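PDB 5GNE: leucine aminopeptidase, which probably acts as a zinc-dependent aminopeptidase, removing amino acids from the N-terminal end of peptide chains. Local coordinates for residues A24-Q29 with S34-P39; E158-K163 with V249-Q254; G201-S206 with P341-S346; K283-K288 with W321-F326. All blocks are in the same frame, centred on the assembly; numbering follows the deposited sequence.

Contact 1: residues A24-Q29 with S34-P39; sequences ARLIAQ and SFIAIP
Opposite F35 stand two residues, I27 and A28, instead of one: a classic beta bulge that shifts the register of antiparallel strands 25-29 and 34-38 by one. F35 O takes both amides: I27 N at 2.8 Å, nearly along the C=O axis, and A28 N at a longer 3.3 Å on a lone pair. The bulge turns I27 toward the partner strand. With chi1 -61° and an extended chi2, I27 CD1 ends over the face of the F35 ring, offset toward the rim, a CH-pi contact 4.0 Å from the centroid. The other branch, I27 CG2, lies 3.7 Å from F35 CD2 at the rim. On the other face of the hairpin L26 crosses I36 at about a right angle, and L26 CD1 touches both S34 CB (3.7 Å) and I36 CG2. An extended side chain takes Q29 NE2 to S34 OG, 2.8 Å away and in the amide plane. S34 OG is also hydrogen-bonded to N14 OD1, so two bonds grip the hydroxyl. Toward the other end, R25 and A37 exchange a pair of backbone bonds, while A24 CB packs on I36 CD1. Strand 25-29 is an outermost strand of a four-stranded antiparallel sheet, with 33-38 bonded onward to 8-13. I27, A28 and F35 meet helix 75-81, and L26, Q29 and S34 touch Y17 of helix 14-20.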
loop_
_atom_site.group_PDB
_atom_site.type_symbol
_atom_site.label_atom_id
_atom_site.label_comp_id
_atom_site.label_asym_id
_atom_site.label_seq_id
_atom_site.Cartn_x
_atom_site.Cartn_y
_atom_site.Cartn_z
ATOM N N ALA A 24 -16.530 -22.521 7.405
ATOM C CA ALA A 24 -15.310 -22.721 6.633
ATOM C C ALA A 24 -14.961 -24.185 6.501
ATOM O O ALA A 24 -15.394 -25.013 7.292
ATOM C CB ALA A 24 -14.149 -21.970 7.269
ATOM N N ARG A 25 -14.169 -24.478 5.480
ATOM C CA ARG A 25 -13.528 -25.760 5.276
ATOM C C ARG A 25 -12.047 -25.600 5.575
ATOM O O ARG A 25 -11.377 -24.754 4.975
ATOM C CB ARG A 25 -13.730 -26.239 3.843
ATOM C CG ARG A 25 -13.132 -27.589 3.544
ATOM C CD ARG A 25 -13.361 -27.947 2.085
ATOM N NE ARG A 25 -14.784 -28.034 1.750
ATOM C CZ ARG A 25 -15.547 -29.109 1.939
ATOM N NH1 ARG A 25 -15.035 -30.212 2.473
ATOM N NH2 ARG A 25 -16.830 -29.081 1.596
ATOM N N LEU A 26 -11.537 -26.395 6.503
ATOM C CA LEU A 26 -10.136 -26.317 6.849
ATOM C C LEU A 26 -9.257 -27.084 5.883
ATOM O O LEU A 26 -9.353 -28.308 5.807
ATOM C CB LEU A 26 -9.936 -26.846 8.262
ATOM C CG LEU A 26 -8.517 -26.693 8.790
ATOM C CD1 LEU A 26 -8.166 -25.206 8.871
ATOM C CD2 LEU A 26 -8.439 -27.344 10.144
ATOM N N ILE A 27 -8.358 -26.403 5.185
ATOM C CA ILE A 27 -7.495 -27.113 4.247
ATOM C C ILE A 27 -6.175 -27.547 4.901
ATOM O O ILE A 27 -5.772 -28.683 4.789
ATOM C CB ILE A 27 -7.177 -26.248 3.005
ATOM C CG1 ILE A 27 -8.453 -25.889 2.248
ATOM C CG2 ILE A 27 -6.199 -26.977 2.091
ATOM C CD1 ILE A 27 -8.292 -24.661 1.320
ATOM N N ALA A 28 -5.505 -26.619 5.572
ATOM C CA ALA A 28 -4.265 -26.889 6.290
ATOM C C ALA A 28 -4.246 -25.996 7.516
ATOM O O ALA A 28 -4.910 -24.968 7.544
ATOM C CB ALA A 28 -3.051 -26.634 5.418
ATOM N N GLN A 29 -3.514 -26.410 8.540
ATOM C CA GLN A 29 -3.429 -25.671 9.788
ATOM C C GLN A 29 -2.076 -25.796 10.437
ATOM O O GLN A 29 -1.456 -26.826 10.331
ATOM C CB GLN A 29 -4.496 -26.149 10.764
ATOM C CG GLN A 29 -4.835 -25.127 11.856
ATOM C CD GLN A 29 -6.038 -25.544 12.658
ATOM O OE1 GLN A 29 -6.044 -26.614 13.266
ATOM N NE2 GLN A 29 -7.076 -24.705 12.658
ATOM N N SER A 34 -4.477 -20.823 9.951
ATOM C CA SER A 34 -5.291 -21.750 9.171
ATOM C C SER A 34 -5.456 -21.316 7.719
ATOM O O SER A 34 -5.650 -20.130 7.434
ATOM C CB SER A 34 -6.672 -21.900 9.810
ATOM O OG SER A 34 -6.531 -22.396 11.141
ATOM N N PHE A 35 -5.375 -22.286 6.815
ATOM C CA PHE A 35 -5.623 -22.071 5.400
ATOM C C PHE A 35 -6.996 -22.639 5.095
ATOM O O PHE A 35 -7.218 -23.843 5.249
ATOM C CB PHE A 35 -4.539 -22.741 4.545
ATOM C CG PHE A 35 -4.769 -22.634 3.055
ATOM C CD1 PHE A 35 -5.228 -21.453 2.494
ATOM C CD2 PHE A 35 -4.472 -23.701 2.212
ATOM C CE1 PHE A 35 -5.415 -21.339 1.123
ATOM C CE2 PHE A 35 -4.674 -23.610 0.818
ATOM C CZ PHE A 35 -5.139 -22.434 0.275
ATOM N N ILE A 36 -7.941 -21.784 4.727
ATOM C CA ILE A 36 -9.328 -22.225 4.641
ATOM C C ILE A 36 -10.037 -21.832 3.361
ATOM O O ILE A 36 -9.628 -20.930 2.632
ATOM C CB ILE A 36 -10.174 -21.679 5.815
ATOM C CG1 ILE A 36 -10.209 -20.153 5.790
ATOM C CG2 ILE A 36 -9.644 -22.180 7.152
ATOM C CD1 ILE A 36 -11.207 -19.535 6.828
ATOM N N ALA A 37 -11.125 -22.537 3.100
ATOM C CA ALA A 37 -12.023 -22.166 2.031
ATOM C C ALA A 37 -13.339 -21.738 2.657
ATOM O O ALA A 37 -13.914 -22.450 3.483
ATOM C CB ALA A 37 -12.223 -23.329 1.063
ATOM N N ILE A 38 -13.804 -20.561 2.266
ATOM C CA ILE A 38 -14.982 -19.982 2.875
ATOM C C ILE A 38 -15.579 -19.017 1.857
ATOM O O ILE A 38 -14.866 -18.247 1.216
ATOM C CB ILE A 38 -14.655 -19.263 4.232
ATOM C CG1 ILE A 38 -15.943 -18.945 5.005
ATOM C CG2 ILE A 38 -13.806 -17.993 4.037
ATOM C CD1 ILE A 38 -15.695 -18.234 6.311
ATOM N N PRO A 39 -16.894 -19.096 1.659
ATOM C CA PRO A 39 -17.471 -18.162 0.705
ATOM C C PRO A 39 -17.782 -16.875 1.442
ATOM O O PRO A 39 -18.708 -16.822 2.250
ATOM C CB PRO A 39 -18.717 -18.896 0.205
ATOM C CG PRO A 39 -19.038 -19.915 1.295
ATOM C CD PRO A 39 -17.928 -19.915 2.309
#

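Contact 2: residues E158-K163 with V249-Q254; sequences ESYFVK and VQDFLQ
Y160 and D251 reach for each other from opposite directions, one from strand 157-164 and the other from helix 243-254: a helix set against an outermost strand of the mixed alpha/beta sheet of the M28 peptidase fold. They meet at the edge of the ring: D251 OD2 lies near the ring plane, 3.7 Å from Y160 CE2. The carboxylate is turned 53° out of the plane of the ring, so the two groups neither stack nor lie flat together. Y160 OH stays 4.0 Å from D251 OD2, and no hydrogen bond forms. What remains is a carboxylate oxygen against an aromatic C-H edge, which may be weakly favourable.

In D251, CG is anti to the backbone N (chi1 -172°), which sends the carboxylate out from the helix. V162, two residues on along the strand from Y160, also points toward the helix. It crosses D251 obliquely and sets CG2 4.0 Å from the same OD2, so this oxygen has a ring edge and a methyl as its neighbours across the contact. Its charge has a further partner in K255, through a long and weak ion pair.

Strand 157-164 is bonded on one side to 170-177 in the eight-stranded sheet. S159 and F161 of the strand touch helix 132-151, whereas Y160 and V162 meet helix 243-254. On the helix, F252 makes edge-to-face contacts with Y231 and W321, and V249 packs against helix 318-323.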
loop_
_atom_site.group_PDB
_atom_site.type_symbol
_atom_site.label_atom_id
_atom_site.label_comp_id
_atom_site.label_asym_id
_atom_site.label_seq_id
_atom_site.Cartn_x
_atom_site.Cartn_y
_atom_site.Cartn_z
ATOM N N GLU A 158 4.506 4.863 -18.658
ATOM C CA GLU A 158 3.548 3.814 -18.954
ATOM C C GLU A 158 2.477 3.810 -17.863
ATOM O O GLU A 158 2.751 4.217 -16.719
ATOM C CB GLU A 158 4.276 2.487 -19.030
ATOM C CG GLU A 158 3.719 1.478 -19.987
ATOM C CD GLU A 158 4.569 0.217 -19.993
ATOM O OE1 GLU A 158 5.726 0.278 -19.505
ATOM O OE2 GLU A 158 4.098 -0.820 -20.511
ATOM N N SER A 159 1.248 3.437 -18.216
ATOM C CA SER A 159 0.204 3.200 -17.209
ATOM C C SER A 159 -0.747 2.107 -17.677
ATOM O O SER A 159 -1.171 2.103 -18.821
ATOM C CB SER A 159 -0.567 4.484 -16.880
ATOM O OG SER A 159 -1.402 4.881 -17.952
ATOM N N TYR A 160 -1.066 1.166 -16.794
ATOM C CA TYR A 160 -2.014 0.106 -17.129
ATOM C C TYR A 160 -2.803 -0.393 -15.946
ATOM O O TYR A 160 -2.361 -0.293 -14.807
ATOM C CB TYR A 160 -1.299 -1.064 -17.782
ATOM C CG TYR A 160 -0.059 -1.519 -17.066
ATOM C CD1 TYR A 160 1.150 -0.846 -17.238
ATOM C CD2 TYR A 160 -0.075 -2.630 -16.234
ATOM C CE1 TYR A 160 2.306 -1.274 -16.594
ATOM C CE2 TYR A 160 1.074 -3.064 -15.595
ATOM C CZ TYR A 160 2.263 -2.390 -15.777
ATOM O OH TYR A 160 3.412 -2.820 -15.144
ATOM N N PHE A 161 -3.986 -0.922 -16.223
ATOM C CA PHE A 161 -4.753 -1.638 -15.227
ATOM C C PHE A 161 -4.200 -3.024 -15.021
ATOM O O PHE A 161 -3.742 -3.657 -15.960
ATOM C CB PHE A 161 -6.210 -1.713 -15.630
ATOM C CG PHE A 161 -6.853 -0.382 -15.714
ATOM C CD1 PHE A 161 -7.077 0.356 -14.565
ATOM C CD2 PHE A 161 -7.205 0.160 -16.947
ATOM C CE1 PHE A 161 -7.663 1.609 -14.631
ATOM C CE2 PHE A 161 -7.792 1.424 -17.025
ATOM C CZ PHE A 161 -8.024 2.149 -15.864
ATOM N N VAL A 162 -4.238 -3.486 -13.778
ATOM C CA VAL A 162 -4.026 -4.883 -13.471
ATOM C C VAL A 162 -5.292 -5.448 -12.825
ATOM O O VAL A 162 -5.682 -5.030 -11.749
ATOM C CB VAL A 162 -2.830 -5.093 -12.559
ATOM C CG1 VAL A 162 -2.773 -6.558 -12.108
ATOM C CG2 VAL A 162 -1.537 -4.694 -13.296
ATOM N N LYS A 163 -5.940 -6.357 -13.546
ATOM C CA LYS A 163 -7.194 -6.990 -13.173
ATOM C C LYS A 163 -7.117 -7.569 -11.771
ATOM O O LYS A 163 -6.131 -8.197 -11.414
ATOM C CB LYS A 163 -7.474 -8.125 -14.172
ATOM C CG LYS A 163 -8.859 -8.235 -14.759
ATOM C CD LYS A 163 -8.878 -9.357 -15.817
ATOM C CE LYS A 163 -8.034 -8.985 -17.058
ATOM N NZ LYS A 163 -8.242 -9.849 -18.275
ATOM N N VAL A 249 1.786 -7.831 -7.492
ATOM C CA VAL A 249 3.095 -8.433 -7.270
ATOM C C VAL A 249 3.321 -9.616 -8.217
ATOM O O VAL A 249 4.405 -9.776 -8.809
ATOM C CB VAL A 249 3.276 -8.892 -5.807
ATOM C CG1 VAL A 249 4.612 -9.552 -5.660
ATOM C CG2 VAL A 249 3.218 -7.674 -4.894
ATOM N N GLN A 250 2.281 -10.417 -8.394
ATOM C CA GLN A 250 2.323 -11.502 -9.358
ATOM C C GLN A 250 2.593 -10.948 -10.773
ATOM O O GLN A 250 3.366 -11.544 -11.536
ATOM C CB GLN A 250 1.022 -12.314 -9.308
ATOM C CG GLN A 250 0.839 -13.036 -7.976
ATOM C CD GLN A 250 1.973 -14.018 -7.663
ATOM O OE1 GLN A 250 2.277 -14.910 -8.461
ATOM N NE2 GLN A 250 2.596 -13.858 -6.496
ATOM N N ASP A 251 1.979 -9.819 -11.115
ATOM C CA ASP A 251 2.202 -9.222 -12.434
ATOM C C ASP A 251 3.658 -8.769 -12.611
ATOM O O ASP A 251 4.254 -8.979 -13.677
ATOM C CB ASP A 251 1.251 -8.046 -12.652
ATOM C CG ASP A 251 1.302 -7.507 -14.071
ATOM O OD1 ASP A 251 0.716 -8.169 -14.956
ATOM O OD2 ASP A 251 1.878 -6.417 -14.306
ATOM N N PHE A 252 4.256 -8.221 -11.553
ATOM C CA PHE A 252 5.672 -7.866 -11.583
ATOM C C PHE A 252 6.558 -9.123 -11.723
ATOM O O PHE A 252 7.620 -9.100 -12.350
ATOM C CB PHE A 252 6.064 -7.131 -10.299
ATOM C CG PHE A 252 5.902 -5.636 -10.377
ATOM C CD1 PHE A 252 4.636 -5.067 -10.388
ATOM C CD2 PHE A 252 7.013 -4.804 -10.452
ATOM C CE1 PHE A 252 4.481 -3.687 -10.464
ATOM C CE2 PHE A 252 6.861 -3.421 -10.539
ATOM C CZ PHE A 252 5.589 -2.865 -10.545
ATOM N N LEU A 253 6.128 -10.215 -11.100
ATOM C CA LEU A 253 6.898 -11.446 -11.136
ATOM C C LEU A 253 6.848 -12.063 -12.527
ATOM O O LEU A 253 7.874 -12.477 -13.070
ATOM C CB LEU A 253 6.378 -12.437 -10.092
ATOM C CG LEU A 253 6.815 -12.173 -8.645
ATOM C CD1 LEU A 253 6.156 -13.153 -7.677
ATOM C CD2 LEU A 253 8.328 -12.258 -8.538
ATOM N N GLN A 254 5.651 -12.114 -13.100
ATOM C CA GLN A 254 5.474 -12.610 -14.453
ATOM C C GLN A 254 6.236 -11.791 -15.491
ATOM O O GLN A 254 6.869 -12.346 -16.385
ATOM C CB GLN A 254 3.989 -12.644 -14.795
ATOM C CG GLN A 254 3.288 -13.794 -14.107
ATOM C CD GLN A 254 1.797 -13.588 -13.954
ATOM O OE1 GLN A 254 1.185 -12.801 -14.676
ATOM N NE2 GLN A 254 1.202 -14.303 -13.002
#

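Contact 3: residues G201-S206 with P341-S346; sequences GADDDS and PYVHTS. With ZN (zinc ion), chain D.
The backbones of D204 and V343 approach to 5.9 Å between CA atoms, where the opening of helix 202-221, with its wide pi-type turn, meets a type II beta turn from Y342 to T345. This is the two-zinc centre of an M28 peptidase. D204 is the bridging acid. Its OD1 binds one zinc ion at 2.3 Å, together with H191 and D266, and D204 also belongs to the second zinc site, with E239 and H344. D204 CG is anti to the backbone N (chi1 -152°), which turns OD1 to the first zinc ion.

H344 holds its ring plane 63° from that carboxylate. H344 NE2 lies 3.1 Å from D204 OD2, yet the angle is too poor for a hydrogen bond; the closeness is consistent with both residues serving the same zinc ion. E239 OE2 is the stronger partner of that nitrogen. V343 lies alongside, with CG1 4.2 Å from D204 CB and its CB over the rim of one face of the H344 ring. D348 takes the amides of D203 and D204, a second shell behind the metal ligand. Within the turn, Y342 O accepts T345 N (3.0 Å) and T345 OG1 (2.8 Å), both from the same face of its carbonyl plane.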
loop_
_atom_site.group_PDB
_atom_site.type_symbol
_atom_site.label_atom_id
_atom_site.label_comp_id
_atom_site.label_asym_id
_atom_site.label_seq_id
_atom_site.Cartn_x
_atom_site.Cartn_y
_atom_site.Cartn_z
ATOM N N GLY A 201 -13.018 7.261 3.831
ATOM C CA GLY A 201 -11.712 6.627 3.844
ATOM C C GLY A 201 -10.628 7.666 3.686
ATOM O O GLY A 201 -9.665 7.472 2.948
ATOM N N ALA A 202 -10.793 8.781 4.388
ATOM C CA ALA A 202 -9.883 9.891 4.240
ATOM C C ALA A 202 -8.454 9.521 4.632
ATOM O O ALA A 202 -7.557 9.572 3.795
ATOM C CB ALA A 202 -10.364 11.062 5.054
ATOM N N ASP A 203 -8.233 9.176 5.898
ATOM C CA ASP A 203 -6.914 8.714 6.315
ATOM C C ASP A 203 -6.635 7.328 5.747
ATOM O O ASP A 203 -5.542 7.066 5.280
ATOM C CB ASP A 203 -6.793 8.646 7.826
ATOM C CG ASP A 203 -5.373 8.382 8.283
ATOM O OD1 ASP A 203 -4.458 8.923 7.628
ATOM O OD2 ASP A 203 -5.158 7.645 9.285
ATOM N N ASP A 204 -7.628 6.437 5.776
ATOM C CA ASP A 204 -7.422 5.104 5.232
ATOM C C ASP A 204 -7.411 5.182 3.730
ATOM O O ASP A 204 -8.358 4.838 3.026
ATOM C CB ASP A 204 -8.422 4.080 5.709
ATOM C CG ASP A 204 -7.824 2.697 5.697
ATOM O OD1 ASP A 204 -6.762 2.557 5.067
ATOM O OD2 ASP A 204 -8.369 1.752 6.294
ATOM N N ASP A 205 -6.305 5.811 3.365
ATOM C CA ASP A 205 -5.597 5.924 2.124
ATOM C C ASP A 205 -6.064 6.732 0.970
ATOM O O ASP A 205 -5.489 6.625 -0.111
ATOM C CB ASP A 205 -5.202 4.548 1.674
ATOM C CG ASP A 205 -3.725 4.358 1.888
ATOM O OD1 ASP A 205 -3.189 5.200 2.659
ATOM O OD2 ASP A 205 -3.100 3.475 1.286
ATOM N N SER A 206 -7.007 7.627 1.199
ATOM C CA SER A 206 -6.991 8.794 0.344
ATOM C C SER A 206 -5.629 9.453 0.598
ATOM O O SER A 206 -4.902 9.807 -0.337
ATOM C CB SER A 206 -8.115 9.770 0.673
ATOM O OG SER A 206 -8.108 10.835 -0.258
ATOM N N PRO A 341 -8.874 6.093 15.439
ATOM C CA PRO A 341 -10.080 5.351 15.832
ATOM C C PRO A 341 -11.170 5.383 14.774
ATOM O O PRO A 341 -12.148 4.660 14.912
ATOM C CB PRO A 341 -10.545 6.083 17.095
ATOM C CG PRO A 341 -10.073 7.490 16.893
ATOM C CD PRO A 341 -8.744 7.367 16.175
ATOM N N TYR A 342 -11.007 6.195 13.734
ATOM C CA TYR A 342 -12.083 6.381 12.766
ATOM C C TYR A 342 -11.970 5.530 11.497
ATOM O O TYR A 342 -12.921 5.484 10.709
ATOM C CB TYR A 342 -12.171 7.854 12.354
ATOM C CG TYR A 342 -12.145 8.856 13.494
ATOM C CD1 TYR A 342 -13.289 9.139 14.234
ATOM C CD2 TYR A 342 -10.983 9.550 13.803
ATOM C CE1 TYR A 342 -13.266 10.076 15.268
ATOM C CE2 TYR A 342 -10.950 10.479 14.830
ATOM C CZ TYR A 342 -12.092 10.742 15.563
ATOM O OH TYR A 342 -12.049 11.681 16.580
ATOM N N VAL A 343 -10.837 4.852 11.293
ATOM C CA VAL A 343 -10.661 4.059 10.074
ATOM C C VAL A 343 -11.753 3.003 9.933
ATOM O O VAL A 343 -12.194 2.423 10.913
ATOM C CB VAL A 343 -9.270 3.384 10.019
ATOM C CG1 VAL A 343 -8.177 4.445 9.860
ATOM C CG2 VAL A 343 -9.032 2.531 11.266
ATOM N N HIS A 344 -12.174 2.780 8.691
ATOM C CA HIS A 344 -13.277 1.882 8.358
ATOM C C HIS A 344 -14.624 2.341 8.905
ATOM O O HIS A 344 -15.547 1.539 9.053
ATOM C CB HIS A 344 -12.983 0.450 8.834
ATOM C CG HIS A 344 -11.650 -0.076 8.385
ATOM N ND1 HIS A 344 -10.695 -0.534 9.269
ATOM C CD2 HIS A 344 -11.114 -0.205 7.154
ATOM C CE1 HIS A 344 -9.631 -0.933 8.599
ATOM N NE2 HIS A 344 -9.853 -0.737 7.313
ATOM N N THR A 345 -14.754 3.617 9.241
ATOM C CA THR A 345 -16.079 4.113 9.589
ATOM C C THR A 345 -16.431 5.312 8.725
ATOM O O THR A 345 -15.584 5.877 8.046
ATOM C CB THR A 345 -16.183 4.520 11.076
ATOM O OG1 THR A 345 -15.640 5.839 11.256
ATOM C CG2 THR A 345 -15.453 3.515 11.975
ATOM N N SER A 346 -17.688 5.720 8.791
ATOM C CA SER A 346 -18.148 6.949 8.156
ATOM C C SER A 346 -17.418 8.196 8.627
ATOM O O SER A 346 -17.530 9.248 8.001
ATOM C CB SER A 346 -19.652 7.107 8.378
ATOM O OG SER A 346 -20.335 6.015 7.777
HETATM ZN ZN ZN D . -5.201 0.975 4.710
#

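Contact 4: residues K283-K288 with W321-F326; sequences KDYVDK and WTNEGF
The side chain of Y285 crosses that of T322 at about a right angle, bringing Y285 CD1 3.5 Å from T322 OG1. The hydroxyl oxygen comes in on a slant to the ring. One atom further round, N323 OD1 lies in the ring plane, 3.8 Å from Y285 CE1, and the amide of N323 is turned 76° from that plane. Thus two polar oxygens of the helix end line neighbouring C-H positions of one aromatic rim.

The CB of T322 points toward the loop. T322 CG2 is modelled unusually close to Y285 O, at 2.9 Å, with chi1 at a strained 94°, so the placing of the threonine branches is doubtful. The Y285 ring also meets the ring of Y85, and N323 ND2 is hydrogen-bonded to Y64 OH, which fixes the rotation of the amide and leaves its oxygen turned to Y285.

The contact sets the loop after strand 279-282 against helix 318-323, and V286 and T322 both touch T328 of strand 328-332. The helix closes here in a Schellman motif, with G325 as its C-prime residue: F326 N bonds to W321 O (3.0 Å) and G325 N to T322 O (3.1 Å). On the loop side, D287 N-caps helix 288-302 through OD1.

No hydrogen bond joins the two segments, so their fit rests on van der Waals contact and weak C-H to oxygen approaches, while each turn is held by bonds of its own.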
loop_
_atom_site.group_PDB
_atom_site.type_symbol
_atom_site.label_atom_id
_atom_site.label_comp_id
_atom_site.label_asym_id
_atom_site.label_seq_id
_atom_site.Cartn_x
_atom_site.Cartn_y
_atom_site.Cartn_z
ATOM N N LYS A 283 8.178 -2.377 12.055
ATOM C CA LYS A 283 9.353 -3.234 12.131
ATOM C C LYS A 283 9.114 -4.702 11.773
ATOM O O LYS A 283 10.074 -5.463 11.681
ATOM C CB LYS A 283 10.023 -3.161 13.505
ATOM C CG LYS A 283 9.265 -2.523 14.640
ATOM C CD LYS A 283 10.168 -2.583 15.884
ATOM C CE LYS A 283 9.591 -1.879 17.097
ATOM N NZ LYS A 283 10.344 -2.254 18.335
ATOM N N ASP A 284 7.870 -5.130 11.597
ATOM C CA ASP A 284 7.675 -6.493 11.105
ATOM C C ASP A 284 7.225 -6.532 9.633
ATOM O O ASP A 284 6.547 -5.637 9.133
ATOM C CB ASP A 284 6.728 -7.286 12.033
ATOM C CG ASP A 284 5.476 -6.521 12.414
ATOM O OD1 ASP A 284 4.749 -6.071 11.511
ATOM O OD2 ASP A 284 5.218 -6.386 13.638
ATOM N N TYR A 285 7.620 -7.594 8.949
ATOM C CA TYR A 285 7.206 -7.806 7.582
ATOM C C TYR A 285 7.710 -6.709 6.646
ATOM O O TYR A 285 7.093 -6.421 5.631
ATOM C CB TYR A 285 5.683 -7.939 7.502
ATOM C CG TYR A 285 5.234 -9.377 7.567
ATOM C CD1 TYR A 285 5.133 -10.140 6.402
ATOM C CD2 TYR A 285 4.934 -9.981 8.773
ATOM C CE1 TYR A 285 4.736 -11.464 6.442
ATOM C CE2 TYR A 285 4.541 -11.305 8.825
ATOM C CZ TYR A 285 4.444 -12.038 7.656
ATOM O OH TYR A 285 4.051 -13.352 7.702
ATOM N N VAL A 286 8.854 -6.130 7.000
ATOM C CA VAL A 286 9.540 -5.109 6.200
ATOM C C VAL A 286 11.014 -5.462 6.169
ATOM O O VAL A 286 11.453 -6.304 6.931
ATOM C CB VAL A 286 9.370 -3.679 6.767
ATOM C CG1 VAL A 286 7.934 -3.204 6.608
ATOM C CG2 VAL A 286 9.776 -3.645 8.239
ATOM N N ASP A 287 11.764 -4.850 5.267
ATOM C CA ASP A 287 13.218 -4.998 5.221
ATOM C C ASP A 287 13.848 -4.093 6.260
ATOM O O ASP A 287 13.589 -2.887 6.266
ATOM C CB ASP A 287 13.768 -4.632 3.842
ATOM C CG ASP A 287 15.240 -4.958 3.690
ATOM O OD1 ASP A 287 16.077 -4.032 3.645
ATOM O OD2 ASP A 287 15.558 -6.157 3.595
ATOM N N LYS A 288 14.678 -4.656 7.130
ATOM C CA LYS A 288 15.309 -3.865 8.181
ATOM C C LYS A 288 16.297 -2.878 7.603
ATOM O O LYS A 288 16.307 -1.732 8.015
ATOM C CB LYS A 288 16.014 -4.787 9.195
ATOM C CG LYS A 288 16.695 -4.113 10.409
ATOM C CD LYS A 288 15.733 -3.371 11.327
ATOM C CE LYS A 288 16.443 -2.752 12.552
ATOM N NZ LYS A 288 16.980 -3.761 13.543
ATOM N N TRP A 321 4.532 -7.884 -1.148
ATOM C CA TRP A 321 5.892 -7.749 -1.641
ATOM C C TRP A 321 6.899 -8.588 -0.819
ATOM O O TRP A 321 7.708 -9.320 -1.399
ATOM C CB TRP A 321 6.313 -6.263 -1.662
ATOM C CG TRP A 321 5.573 -5.449 -2.684
ATOM C CD1 TRP A 321 4.468 -4.687 -2.460
ATOM C CD2 TRP A 321 5.849 -5.349 -4.112
ATOM N NE1 TRP A 321 4.042 -4.096 -3.650
ATOM C CE2 TRP A 321 4.872 -4.479 -4.668
ATOM C CE3 TRP A 321 6.831 -5.888 -4.953
ATOM C CZ2 TRP A 321 4.842 -4.144 -6.028
ATOM C CZ3 TRP A 321 6.803 -5.551 -6.332
ATOM C CH2 TRP A 321 5.814 -4.693 -6.846
ATOM N N THR A 322 6.896 -8.467 0.510
ATOM C CA THR A 322 7.899 -9.183 1.264
ATOM C C THR A 322 7.677 -10.698 1.134
ATOM O O THR A 322 8.637 -11.447 1.113
ATOM C CB THR A 322 7.980 -8.759 2.741
ATOM O OG1 THR A 322 7.186 -9.608 3.570
ATOM C CG2 THR A 322 7.544 -7.353 2.897
ATOM N N ASN A 323 6.431 -11.149 1.029
ATOM C CA ASN A 323 6.192 -12.579 0.805
ATOM C C ASN A 323 6.844 -13.104 -0.457
ATOM O O ASN A 323 7.124 -14.293 -0.540
ATOM C CB ASN A 323 4.695 -12.888 0.714
ATOM C CG ASN A 323 4.053 -12.983 2.062
ATOM O OD1 ASN A 323 4.745 -13.088 3.039
ATOM N ND2 ASN A 323 2.733 -12.949 2.121
ATOM N N GLU A 324 7.127 -12.225 -1.414
ATOM C CA GLU A 324 7.705 -12.664 -2.680
ATOM C C GLU A 324 9.159 -12.266 -2.823
ATOM O O GLU A 324 9.698 -12.241 -3.935
ATOM C CB GLU A 324 6.905 -12.103 -3.864
ATOM C CG GLU A 324 5.507 -12.661 -3.977
ATOM C CD GLU A 324 5.466 -14.127 -4.436
ATOM O OE1 GLU A 324 6.520 -14.787 -4.508
ATOM O OE2 GLU A 324 4.359 -14.614 -4.749
ATOM N N GLY A 325 9.799 -11.966 -1.695
ATOM C CA GLY A 325 11.220 -11.658 -1.680
ATOM C C GLY A 325 11.608 -10.231 -2.026
ATOM O O GLY A 325 12.777 -9.953 -2.231
ATOM N N PHE A 326 10.651 -9.314 -2.090
ATOM C CA PHE A 326 11.002 -7.926 -2.345
ATOM C C PHE A 326 11.222 -7.126 -1.083
ATOM O O PHE A 326 10.563 -7.368 -0.082
ATOM C CB PHE A 326 9.930 -7.253 -3.168
ATOM C CG PHE A 326 9.710 -7.888 -4.505
ATOM C CD1 PHE A 326 10.498 -7.555 -5.579
ATOM C CD2 PHE A 326 8.678 -8.772 -4.691
ATOM C CE1 PHE A 326 10.263 -8.101 -6.814
ATOM C CE2 PHE A 326 8.433 -9.326 -5.926
ATOM C CZ PHE A 326 9.236 -8.993 -6.995
#

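How the contacts relate
Contacts 2 and 4 touch directly: Q250 NE2 probably hydrogen-bonds to E324 OE2, and V249 packs on W321, so helix 243-254 of contact 2 lies against helix 318-323 of contact 4 and the loop that follows it. Neither contact has a hydrogen bond between its segments, and ring edges meet oxygens in each. Contact 4 is a surface contact, and the other three are partly buried. Contact 1 lies about 28 Å from contact 2, centre to centre, in a separate small sheet, and it alone is held by backbone bonds from strand to strand. Contact 3, across the chain's centre from contacts 2 and 4, is governed by metal ligation; contact 4 is nested inside the loop that contact 3 closes.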